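Local coordinates for fatty acid binding protein homolog (Echinococcus granulosus, PDB 1O8V) that binds long-chain fatty acids inside a beta-barrel and has been implicated in the acquisition, storage and transport of lipids by this parasite, at residues A4-W9 and L41-L46; D18-R23 and D122-V127. All blocks are in the same frame, centred on the assembly; numbering follows the deposited sequence.

Contact 1: residues A4-W9 and L41-L46; sequences AFLGTW and LIVTDL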
loop_
_atom_site.group_PDB
_atom_site.type_symbol
_atom_site.label_atom_id
_atom_site.label_comp_id
_atom_site.label_asym_id
_atom_site.label_seq_id
_atom_site.Cartn_x
_atom_site.Cartn_y
_atom_site.Cartn_z
ATOM N N ALA A 4 5.884 3.691 -14.154
ATOM C CA ALA A 4 4.614 4.417 -14.124
ATOM C C ALA A 4 4.242 4.916 -12.725
ATOM O O ALA A 4 3.507 5.891 -12.578
ATOM C CB ALA A 4 3.493 3.541 -14.690
ATOM N N PHE A 5 4.782 4.250 -11.712
ATOM C CA PHE A 5 4.445 4.530 -10.331
ATOM C C PHE A 5 5.386 5.524 -9.657
ATOM O O PHE A 5 5.085 6.002 -8.559
ATOM C CB PHE A 5 4.439 3.202 -9.561
ATOM C CG PHE A 5 3.442 2.238 -10.077
ATOM C CD1 PHE A 5 2.116 2.332 -9.691
ATOM C CD2 PHE A 5 3.801 1.258 -10.998
ATOM C CE1 PHE A 5 1.174 1.461 -10.182
ATOM C CE2 PHE A 5 2.855 0.394 -11.498
ATOM C CZ PHE A 5 1.547 0.489 -11.094
ATOM N N LEU A 6 6.510 5.851 -10.292
ATOM C CA LEU A 6 7.506 6.725 -9.695
ATOM C C LEU A 6 6.971 8.131 -9.445
ATOM O O LEU A 6 6.269 8.705 -10.287
ATOM C CB LEU A 6 8.786 6.785 -10.557
ATOM C CG LEU A 6 9.483 5.423 -10.743
ATOM C CD1 LEU A 6 10.745 5.569 -11.608
ATOM C CD2 LEU A 6 9.822 4.756 -9.406
ATOM N N GLY A 7 7.294 8.671 -8.272
ATOM C CA GLY A 7 6.929 10.029 -7.917
ATOM C C GLY A 7 6.183 10.099 -6.598
ATOM O O GLY A 7 6.228 9.162 -5.777
ATOM N N THR A 8 5.529 11.233 -6.381
ATOM C CA THR A 8 4.820 11.509 -5.145
ATOM C C THR A 8 3.324 11.566 -5.445
ATOM O O THR A 8 2.892 12.184 -6.425
ATOM C CB THR A 8 5.310 12.831 -4.563
ATOM O OG1 THR A 8 6.686 12.693 -4.210
ATOM C CG2 THR A 8 4.594 13.161 -3.224
ATOM N N TRP A 9 2.535 10.920 -4.589
ATOM C CA TRP A 9 1.098 10.780 -4.752
ATOM C C TRP A 9 0.364 11.093 -3.437
ATOM O O TRP A 9 0.738 10.585 -2.374
ATOM C CB TRP A 9 0.765 9.329 -5.119
ATOM C CG TRP A 9 1.488 8.793 -6.316
ATOM C CD1 TRP A 9 2.703 8.186 -6.338
ATOM C CD2 TRP A 9 1.040 8.838 -7.681
ATOM N NE1 TRP A 9 3.033 7.838 -7.629
ATOM C CE2 TRP A 9 2.031 8.235 -8.467
ATOM C CE3 TRP A 9 -0.100 9.328 -8.311
ATOM C CZ2 TRP A 9 1.905 8.077 -9.862
ATOM C CZ3 TRP A 9 -0.224 9.197 -9.700
ATOM C CH2 TRP A 9 0.774 8.579 -10.460
ATOM N N LEU A 41 2.267 8.942 -0.752
ATOM C CA LEU A 41 3.028 7.787 -1.141
ATOM C C LEU A 41 4.128 8.291 -2.044
ATOM O O LEU A 41 3.851 8.958 -3.037
ATOM C CB LEU A 41 2.148 6.806 -1.909
ATOM C CG LEU A 41 2.868 5.637 -2.556
ATOM C CD1 LEU A 41 3.422 4.742 -1.490
ATOM C CD2 LEU A 41 1.938 4.853 -3.442
ATOM N N ILE A 42 5.370 8.014 -1.675
ATOM C CA ILE A 42 6.527 8.406 -2.480
ATOM C C ILE A 42 7.225 7.146 -2.976
ATOM O O ILE A 42 7.675 6.335 -2.180
ATOM C CB ILE A 42 7.507 9.259 -1.658
ATOM C CG1 ILE A 42 6.780 10.444 -1.036
ATOM C CG2 ILE A 42 8.636 9.752 -2.549
ATOM C CD1 ILE A 42 7.459 11.022 0.163
ATOM N N VAL A 43 7.291 6.978 -4.299
ATOM C CA VAL A 43 7.912 5.812 -4.908
ATOM C C VAL A 43 9.199 6.258 -5.624
ATOM O O VAL A 43 9.146 7.140 -6.496
ATOM C CB VAL A 43 6.975 5.133 -5.902
ATOM C CG1 VAL A 43 7.543 3.796 -6.329
ATOM C CG2 VAL A 43 5.571 4.966 -5.306
ATOM N N THR A 44 10.316 5.650 -5.256
ATOM C CA THR A 44 11.629 6.053 -5.783
ATOM C C THR A 44 12.394 4.866 -6.367
ATOM O O THR A 44 12.283 3.731 -5.897
ATOM C CB THR A 44 12.491 6.801 -4.721
ATOM O OG1 THR A 44 12.629 6.055 -3.498
ATOM C CG2 THR A 44 11.820 8.070 -4.298
ATOM N N ASP A 45 13.156 5.150 -7.420
ATOM C CA ASP A 45 14.046 4.197 -8.075
ATOM C C ASP A 45 15.421 4.313 -7.424
ATOM O O ASP A 45 16.047 5.375 -7.469
ATOM C CB ASP A 45 14.097 4.562 -9.553
ATOM C CG ASP A 45 14.927 3.600 -10.398
ATOM O OD1 ASP A 45 15.734 2.823 -9.864
ATOM O OD2 ASP A 45 14.821 3.611 -11.638
ATOM N N LEU A 46 15.862 3.248 -6.774
ATOM C CA LEU A 46 17.109 3.250 -6.009
ATOM C C LEU A 46 18.290 2.781 -6.844
ATOM O O LEU A 46 19.415 2.734 -6.333
ATOM C CB LEU A 46 17.007 2.355 -4.769
ATOM C CG LEU A 46 15.929 2.694 -3.730
ATOM C CD1 LEU A 46 15.921 1.715 -2.604
ATOM C CD2 LEU A 46 16.158 4.103 -3.235
#
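Val43 wedges its side chain against the backbone of Phe5, with CB and CG2 both 3.4 Å from Phe5 O. The same carbonyl oxygen is also the acceptor for the Trp9 indole: NE1 donates to Phe5 O over 2.9 Å, with the oxygen at the ring edge and in its plane, while the nitrogen stands 41° out of the carbonyl plane. This bond fixes the turn of the indole. Trp9 CG lies beside its own backbone N (chi1 -55°), which sets the ring edge at CD1 3.6 Å from Leu41 O. Farther along, Leu6 reaches with CD2 to Val43 CG1 and with CD1 to Asp45 CB, the side chains of Leu6 and Asp45 crossing at a slant. On the other face of the sheet Thr8 and Ile42 run alongside each other, with OG1 of Thr8 3.9 Å from Ile42 CG1. Paired backbone bonds join Gly7 to Val43 and Trp9 to Leu41. Gly7 has backbone angles that suit glycine, since a CB would press on the preceding carbonyl oxygen. These are neighbouring antiparallel strands of the fatty-acid-binding-protein barrel; Phe5 near Arg108, Trp9 near Tyr130 and Leu41 near palmitate probably all face the ligand-binding interior.

Contact 2: residues D18-R23 and D122-V127; sequences DKIMER and DEVVCV
Arg23 sends CG anti to its backbone N (chi1 -170°) and then folds twice, at chi2 and again at chi3, which swings the guanidinium across to Asp122 and Glu123. Glu123 is bent too, at chi2, and brings its carboxylate up to meet it. The two groups join end-on: NH1 donates to Glu123 OE1 at 3.0 Å and NH2 to Glu123 OE2 at 2.9 Å. Both oxygens lie close to the guanidinium plane, but the nitrogens approach from outside the carboxylate plane on the syn side, as the two planes are tilted by 40°. NH1 has a second acceptor, Asp122 OD2, at 3.0 Å, received on the anti lone pair of that oxygen. Three charge-assisted bonds thus hold the guanidinium at its edge and restrict its rotation, and the same Asp122 OD2 also forms a salt bridge with Lys102. CG2 of Val124 lies over one face of the guanidinium, off toward its NH2 side, 3.5 Å from Arg23 NH2.

The other branch of Val124 serves the apolar half of the contact. CG1 touches Ile20 CD1 at 3.5 Å and the CB of Lys19 at 3.7 Å, whereas the extended lysine chain leads away from the strand. The side chains of Ile20 and Val124 run past each other head to tail, and Ile20 CG1 presses on Cys126 CB at 3.5 Å, tighter than a usual carbon contact.

Helix 17-24 therefore lies against the start of strand 124-132 with its Ile20 side, and Ile20 also meets Val119 and Val121 of strand 114-121, as Arg23 does Val121. Met21 instead turns to Arg31 and Asn35 of helix 28-36 and touches the bound palmitic acid, so the first helix is lodged between its partner helix and two strands of the barrel.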
loop_
_atom_site.group_PDB
_atom_site.type_symbol
_atom_site.label_atom_id
_atom_site.label_comp_id
_atom_site.label_asym_id
_atom_site.label_seq_id
_atom_site.Cartn_x
_atom_site.Cartn_y
_atom_site.Cartn_z
ATOM N N ASP A 18 -11.941 0.795 6.396
ATOM C CA ASP A 18 -12.408 0.354 7.708
ATOM C C ASP A 18 -12.678 -1.140 7.740
ATOM O O ASP A 18 -12.214 -1.836 8.635
ATOM C CB ASP A 18 -13.634 1.145 8.184
ATOM C CG ASP A 18 -14.782 1.176 7.173
ATOM O OD1 ASP A 18 -14.608 0.978 5.947
ATOM O OD2 ASP A 18 -15.949 1.446 7.551
ATOM N N LYS A 19 -13.375 -1.630 6.735
ATOM C CA LYS A 19 -13.679 -3.047 6.652
ATOM C C LYS A 19 -12.432 -3.914 6.507
ATOM O O LYS A 19 -12.375 -4.982 7.081
ATOM C CB LYS A 19 -14.678 -3.313 5.538
ATOM C CG LYS A 19 -15.944 -2.514 5.760
ATOM C CD LYS A 19 -16.942 -2.719 4.677
ATOM C CE LYS A 19 -18.315 -2.276 5.112
ATOM N NZ LYS A 19 -19.346 -2.731 4.139
ATOM N N ILE A 20 -11.420 -3.435 5.772
ATOM C CA ILE A 20 -10.150 -4.149 5.638
ATOM C C ILE A 20 -9.475 -4.252 7.007
ATOM O O ILE A 20 -9.043 -5.325 7.424
ATOM C CB ILE A 20 -9.208 -3.398 4.649
ATOM C CG1 ILE A 20 -9.703 -3.544 3.208
ATOM C CG2 ILE A 20 -7.781 -3.898 4.766
ATOM C CD1 ILE A 20 -9.623 -4.942 2.641
ATOM N N MET A 21 -9.364 -3.117 7.693
ATOM C CA MET A 21 -8.709 -3.121 8.999
ATOM C C MET A 21 -9.438 -4.028 10.000
ATOM O O MET A 21 -8.810 -4.689 10.811
ATOM C CB MET A 21 -8.627 -1.681 9.549
ATOM C CG MET A 21 -7.633 -0.789 8.820
ATOM S SD MET A 21 -7.371 0.803 9.624
ATOM C CE MET A 21 -8.947 1.581 9.324
ATOM N N GLU A 22 -10.764 -4.007 9.958
ATOM C CA GLU A 22 -11.579 -4.829 10.846
ATOM C C GLU A 22 -11.272 -6.310 10.604
ATOM O O GLU A 22 -11.047 -7.072 11.533
ATOM C CB GLU A 22 -13.077 -4.506 10.642
ATOM C CG GLU A 22 -13.456 -3.127 11.200
ATOM C CD GLU A 22 -14.694 -2.450 10.622
ATOM O OE1 GLU A 22 -15.447 -3.084 9.872
ATOM O OE2 GLU A 22 -14.902 -1.250 10.965
ATOM N N ARG A 23 -11.196 -6.706 9.339
ATOM C CA ARG A 23 -10.923 -8.104 9.005
ATOM C C ARG A 23 -9.526 -8.552 9.405
ATOM O O ARG A 23 -9.316 -9.708 9.730
ATOM C CB ARG A 23 -11.143 -8.346 7.494
ATOM C CG ARG A 23 -11.119 -9.785 7.052
ATOM C CD ARG A 23 -12.178 -10.666 7.700
ATOM N NE ARG A 23 -13.499 -10.202 7.353
ATOM C CZ ARG A 23 -14.195 -10.626 6.307
ATOM N NH1 ARG A 23 -13.707 -11.569 5.509
ATOM N NH2 ARG A 23 -15.386 -10.090 6.050
ATOM N N ASP A 122 -9.701 -11.506 2.017
ATOM C CA ASP A 122 -10.865 -12.369 1.725
ATOM C C ASP A 122 -11.730 -11.687 0.649
ATOM O O ASP A 122 -11.200 -11.288 -0.368
ATOM C CB ASP A 122 -11.651 -12.636 3.008
ATOM C CG ASP A 122 -10.802 -13.196 4.129
ATOM O OD1 ASP A 122 -9.869 -14.001 3.863
ATOM O OD2 ASP A 122 -11.022 -12.901 5.307
ATOM N N GLU A 123 -13.035 -11.551 0.896
ATOM C CA GLU A 123 -13.966 -10.899 -0.024
ATOM C C GLU A 123 -14.087 -9.389 0.120
ATOM O O GLU A 123 -14.807 -8.735 -0.652
ATOM C CB GLU A 123 -15.355 -11.530 0.121
ATOM C CG GLU A 123 -16.233 -10.941 1.205
ATOM C CD GLU A 123 -15.894 -11.339 2.625
ATOM O OE1 GLU A 123 -14.959 -12.126 2.848
ATOM O OE2 GLU A 123 -16.618 -10.873 3.545
ATOM N N VAL A 124 -13.405 -8.819 1.113
ATOM C CA VAL A 124 -13.474 -7.389 1.407
ATOM C C VAL A 124 -12.673 -6.595 0.424
ATOM O O VAL A 124 -11.540 -6.973 0.104
ATOM C CB VAL A 124 -12.954 -7.094 2.830
ATOM C CG1 VAL A 124 -13.074 -5.599 3.148
ATOM C CG2 VAL A 124 -13.706 -7.924 3.875
ATOM N N VAL A 125 -13.268 -5.525 -0.093
ATOM C CA VAL A 125 -12.645 -4.683 -1.088
ATOM C C VAL A 125 -12.583 -3.222 -0.638
ATOM O O VAL A 125 -13.574 -2.653 -0.186
ATOM C CB VAL A 125 -13.386 -4.736 -2.442
ATOM C CG1 VAL A 125 -12.646 -3.937 -3.472
ATOM C CG2 VAL A 125 -13.573 -6.162 -2.895
ATOM N N CYS A 126 -11.392 -2.636 -0.765
ATOM C CA CYS A 126 -11.176 -1.232 -0.468
ATOM C C CYS A 126 -10.510 -0.597 -1.686
ATOM O O CYS A 126 -9.685 -1.211 -2.345
ATOM C CB CYS A 126 -10.269 -1.119 0.767
ATOM S SG CYS A 126 -9.300 0.400 0.876
ATOM N N VAL A 127 -10.884 0.641 -2.000
ATOM C CA VAL A 127 -10.191 1.390 -3.030
ATOM C C VAL A 127 -9.768 2.738 -2.465
ATOM O O VAL A 127 -10.606 3.454 -1.911
ATOM C CB VAL A 127 -11.063 1.625 -4.293
ATOM C CG1 VAL A 127 -10.213 2.273 -5.338
ATOM C CG2 VAL A 127 -11.649 0.319 -4.804
#

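Overall arrangement
The two contacts lie on opposite sides of the chain's centre, about 25 Å apart between centres, and do not touch, yet both involve one sheet: strand 7-15, used in contact 1, neighbours strand 124-132, used in contact 2, and runs on in the chain into helix 17-24. Contact 1 joins strand to strand within the barrel wall, so main-chain bonds dominate and side chains fill in. Contact 2 sets a helix on the wall, and side chains carry the contact. Both are partly buried. In contact 2 the charged network lies toward the solvent-exposed side with Ile20 and Cys126 buried beneath, whereas contact 1 buries Phe5, Trp9, Leu41 and Val43.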